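Local structure of HTH-type transcriptional activator ampR (Citrobacter freundii, 3KOS) at residues A81-L86 with I177-Y182; D137-M142 with I154-M159. The protein regulates transcription of the AmpC beta-lactamase gene as a LysR-family DNA-binding factor, of which this chain is the effector-binding domain. All blocks are in the same frame, centred on the assembly; numbering follows the deposited sequence.

Interaction 1. Residues A81-L86 with I177-Y182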
# COMPACT_ATOMS: atom_id res chain seq x y z
N ALA A 81 12.43 -3.71 13.07
CA ALA A 81 11.13 -3.19 12.70
C ALA A 81 10.23 -3.09 13.93
O ALA A 81 9.06 -3.47 13.89
CB ALA A 81 10.49 -4.08 11.63
N LEU A 82 10.79 -2.56 15.01
CA LEU A 82 10.05 -2.41 16.26
C LEU A 82 8.77 -1.61 16.06
O LEU A 82 8.78 -0.56 15.42
CB LEU A 82 10.92 -1.73 17.32
CG LEU A 82 12.21 -2.48 17.65
CD1 LEU A 82 12.93 -1.81 18.82
CD2 LEU A 82 11.91 -3.93 17.98
N MSE A 83 7.68 -2.11 16.62
CA MSE A 83 6.36 -1.51 16.42
C MSE A 83 5.81 -0.82 17.65
O MSE A 83 6.03 -1.26 18.78
CB MSE A 83 5.36 -2.57 15.99
CG MSE A 83 5.76 -3.28 14.72
SE MSE A 83 4.47 -4.69 14.30
CE MSE A 83 3.27 -4.48 15.81
N SER A 84 5.07 0.25 17.42
CA SER A 84 4.46 1.01 18.50
C SER A 84 3.19 1.67 17.96
O SER A 84 3.04 1.81 16.74
CB SER A 84 5.46 2.05 19.00
OG SER A 84 5.08 2.60 20.25
N PRO A 85 2.26 2.04 18.85
CA PRO A 85 1.06 2.73 18.37
C PRO A 85 1.40 4.03 17.67
O PRO A 85 2.35 4.71 18.06
CB PRO A 85 0.28 3.00 19.66
CG PRO A 85 0.65 1.85 20.55
CD PRO A 85 2.11 1.58 20.24
N LEU A 86 0.64 4.36 16.63
CA LEU A 86 0.85 5.57 15.85
C LEU A 86 -0.51 6.12 15.48
O LEU A 86 -1.37 5.37 15.04
CB LEU A 86 1.61 5.24 14.56
CG LEU A 86 3.04 4.74 14.72
CD1 LEU A 86 3.54 4.14 13.41
CD2 LEU A 86 3.96 5.88 15.18
N ILE A 177 7.38 -3.18 20.41
CA ILE A 177 7.49 -4.64 20.40
C ILE A 177 8.12 -5.13 19.09
O ILE A 177 8.07 -4.44 18.08
CB ILE A 177 6.13 -5.34 20.61
CG1 ILE A 177 5.12 -4.91 19.54
CG2 ILE A 177 5.58 -5.04 22.01
CD1 ILE A 177 3.79 -5.66 19.59
N ASP A 178 8.71 -6.32 19.13
CA ASP A 178 9.35 -6.93 17.97
C ASP A 178 8.57 -8.17 17.56
O ASP A 178 8.57 -9.17 18.27
CB ASP A 178 10.80 -7.30 18.31
CG ASP A 178 11.54 -7.97 17.16
OD1 ASP A 178 10.92 -8.32 16.13
OD2 ASP A 178 12.77 -8.15 17.29
N LEU A 179 7.88 -8.09 16.42
CA LEU A 179 7.16 -9.23 15.89
C LEU A 179 7.74 -9.62 14.52
O LEU A 179 7.11 -10.34 13.75
CB LEU A 179 5.67 -8.93 15.76
CG LEU A 179 4.98 -8.58 17.09
CD1 LEU A 179 3.49 -8.31 16.89
CD2 LEU A 179 5.20 -9.71 18.09
N GLY A 180 8.94 -9.13 14.24
CA GLY A 180 9.60 -9.39 12.97
C GLY A 180 10.56 -8.28 12.60
O GLY A 180 10.55 -7.21 13.21
N SER A 181 11.40 -8.54 11.59
CA SER A 181 12.36 -7.55 11.11
C SER A 181 12.33 -7.52 9.59
O SER A 181 11.56 -8.24 8.97
CB SER A 181 13.78 -7.92 11.56
OG SER A 181 13.86 -8.00 12.96
N TYR A 182 13.17 -6.69 8.98
CA TYR A 182 13.26 -6.70 7.53
C TYR A 182 14.46 -7.52 7.09
O TYR A 182 15.55 -7.40 7.65
CB TYR A 182 13.30 -5.27 6.95
CG TYR A 182 11.96 -4.57 7.13
CD1 TYR A 182 10.88 -4.87 6.30
CD2 TYR A 182 11.78 -3.64 8.14
CE1 TYR A 182 9.65 -4.26 6.48
CE2 TYR A 182 10.54 -3.01 8.32
CZ TYR A 182 9.48 -3.33 7.49
OH TYR A 182 8.25 -2.72 7.67
O HOH W 1 8.24 -6.07 14.33
O HOH W 2 12.59 -5.87 14.80
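Met83 and Ile177 form a single antiparallel hydrogen-bonded pair, with Met83 N giving its proton to Ile177 O at 2.8 Å and Ile177 N returning one to Met83 O at 2.9 Å. The first bond is almost straight, 173° at the hydrogen. Beyond this bridge segment 177-182 swings out through Asp178-Gly180 before Ser181 begins strand 181-187, so bridge and turn join strand 73-86 to the entry of its neighbour in the mixed sheet of the LysR effector-binding domain.

Met83, built as selenomethionine, sets its terminal methyl against two aliphatic ends: CE is 4.0 Å from Ile177 CD1, and about as far from Leu179 CD1. The bend at chi3 (-1°) turns this methyl toward them, and the Leu179 side chain crosses that of Met83 at about a right angle. Leu82 lays its CD2 branch against the Asp178 methylene, CD2 to CB 3.6 Å. At the far end, Ala81 CB sits obliquely against the Tyr182 ring, 3.5 Å from CE2, while the phenol OH hydrogen-bonds a bound MES molecule.

The turn is held from within. Asp178 OD1 accepts from Gly180 N at 2.9 Å, met nearly along its C-O axis, which makes an Asx turn; Gly180 adopts a phi of 152°, a region that glycine reaches easily. Two waters bridge the segments where they part. One donates to Ala81 O and to Gly180 O while accepting from Leu179 N; the other accepts from Ala81 N, donates to Gly180 O and also bonds Ser181 OG.

Tyr65 of strand 61-66 and Leu117 of helix 114-121 add further apolar packing. The short direct bridge is thus extended by solvent: the waters satisfy backbone polar groups of Ala81, Leu179 and Gly180, which make no direct hydrogen bond across these two segments.

Interaction 2. Residues D137-M142 with I154-M159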
# COMPACT_ATOMS: atom_id res chain seq x y z
N ASP A 137 -3.19 -5.12 4.67
CA ASP A 137 -2.16 -5.93 4.04
C ASP A 137 -0.83 -5.20 4.04
O ASP A 137 0.24 -5.82 3.98
CB ASP A 137 -2.56 -6.28 2.60
CG ASP A 137 -2.66 -5.05 1.70
OD1 ASP A 137 -3.18 -4.00 2.14
OD2 ASP A 137 -2.23 -5.15 0.53
N SER A 138 -0.88 -3.87 4.10
CA SER A 138 0.34 -3.06 4.01
C SER A 138 0.31 -1.95 5.05
O SER A 138 -0.71 -1.28 5.20
CB SER A 138 0.44 -2.44 2.62
OG SER A 138 1.40 -1.38 2.59
N SER A 139 1.41 -1.75 5.77
CA SER A 139 1.47 -0.67 6.75
C SER A 139 1.36 0.69 6.09
O SER A 139 0.97 1.67 6.74
CB SER A 139 2.79 -0.72 7.54
OG SER A 139 2.75 -1.76 8.50
N VAL A 140 1.77 0.78 4.83
CA VAL A 140 1.68 2.06 4.13
C VAL A 140 0.22 2.48 4.09
O VAL A 140 -0.14 3.61 4.44
CB VAL A 140 2.23 1.97 2.69
CG1 VAL A 140 2.00 3.28 1.96
CG2 VAL A 140 3.73 1.64 2.72
N THR A 141 -0.63 1.55 3.67
CA THR A 141 -2.08 1.80 3.62
C THR A 141 -2.63 2.05 5.02
O THR A 141 -3.45 2.95 5.24
CB THR A 141 -2.80 0.60 2.98
OG1 THR A 141 -2.26 0.39 1.66
CG2 THR A 141 -4.31 0.85 2.88
N MSE A 142 -2.18 1.25 5.99
CA MSE A 142 -2.64 1.43 7.36
C MSE A 142 -2.37 2.86 7.87
O MSE A 142 -3.22 3.46 8.54
CB MSE A 142 -1.95 0.43 8.30
CG MSE A 142 -2.39 0.58 9.72
SE MSE A 142 -1.23 -0.46 10.94
CE MSE A 142 -1.41 -2.24 10.13
N ILE A 154 -0.73 0.27 14.60
CA ILE A 154 0.51 -0.20 15.20
C ILE A 154 1.38 -0.73 14.07
O ILE A 154 0.95 -1.58 13.28
CB ILE A 154 0.25 -1.25 16.33
CG1 ILE A 154 1.57 -1.61 17.03
CG2 ILE A 154 -0.48 -2.48 15.78
CD1 ILE A 154 1.38 -2.43 18.31
N ALA A 155 2.59 -0.20 13.97
CA ALA A 155 3.43 -0.46 12.81
C ALA A 155 4.90 -0.16 13.11
O ALA A 155 5.21 0.43 14.15
CB ALA A 155 2.95 0.38 11.62
N PRO A 156 5.80 -0.59 12.22
CA PRO A 156 7.23 -0.33 12.45
C PRO A 156 7.55 1.16 12.39
O PRO A 156 7.51 1.77 11.32
CB PRO A 156 7.91 -1.07 11.30
CG PRO A 156 6.97 -2.18 10.96
CD PRO A 156 5.59 -1.54 11.11
N VAL A 157 7.89 1.73 13.53
CA VAL A 157 7.99 3.18 13.64
C VAL A 157 9.07 3.76 12.72
O VAL A 157 8.89 4.84 12.16
CB VAL A 157 8.24 3.64 15.09
CG1 VAL A 157 7.16 3.08 16.01
CG2 VAL A 157 9.59 3.20 15.57
N ARG A 158 10.19 3.05 12.58
CA ARG A 158 11.30 3.56 11.78
C ARG A 158 10.99 3.61 10.28
O ARG A 158 11.75 4.20 9.50
CB ARG A 158 12.58 2.74 12.03
N MSE A 159 9.89 2.97 9.86
CA MSE A 159 9.49 3.03 8.45
C MSE A 159 8.62 4.25 8.17
O MSE A 159 8.24 4.49 7.01
CB MSE A 159 8.78 1.74 8.03
CG MSE A 159 9.66 0.51 8.09
SE MSE A 159 11.12 0.63 6.76
CE MSE A 159 12.65 0.26 7.94
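Met142, a selenomethionine on the first turn of helix 139-147, brings its SE against the Ile154 backbone, 3.4 Å from Ile154 O. The side chain leaves the helix with CG anti to the backbone N (chi1 180°), then bends at chi3 so that CE too stays near that carbonyl. SE also skirts the Ala155 methyl, at 4.3 Å from CB.

One turn earlier, Ser139 points toward the same strand. Its OG lies 3.8 Å from Ala155 CB and 3.9 Å from Pro156 CD, plain van der Waals neighbours, and hydrogen-bonds a sulfonate oxygen of bound MES. Phe160 packs on both Ser139 and Ala155.

Ser138 is the N-cap of the helix: its OG accepts from Val140 N at 3.1 Å, a rather bent bond of 135°. Just before it, Asp137 reaches the dimer interface, where OD1 bonds Thr47 OG1 of the second subunit.

No hydrogen bond joins helix and strand here. The start of helix 139-147 meets strand 153-156, an edge strand of the mixed sheet within this chain, by van der Waals contact beside the MES site. The Ser139 hydroxyl lies near the N-terminal end of the helix, whose dipole might favour a nearby anion such as the sulfonate.

Overall arrangement
The two contacts, centred about 9 Å apart, share one mixed sheet, and interaction 2 is nested in the chain loop that interaction 1 closes. Strands 73-86 and 153-156 are neighbours in that sheet, joined by probable hydrogen bonds from Val157 N to Leu82 O, 3.1 Å, and from Ser84 N to Ala155 O, 3.3 Å. On the ligand side the two contacts converge on the MES sulfonate: Tyr182 OH of interaction 1 and Ser139 OG of interaction 2, 5.6 Å from each other, bind different oxygens of it. MES probably comes from the crystallisation liquor, but its position is consistent with the effector pocket expected of a LysR-type domain.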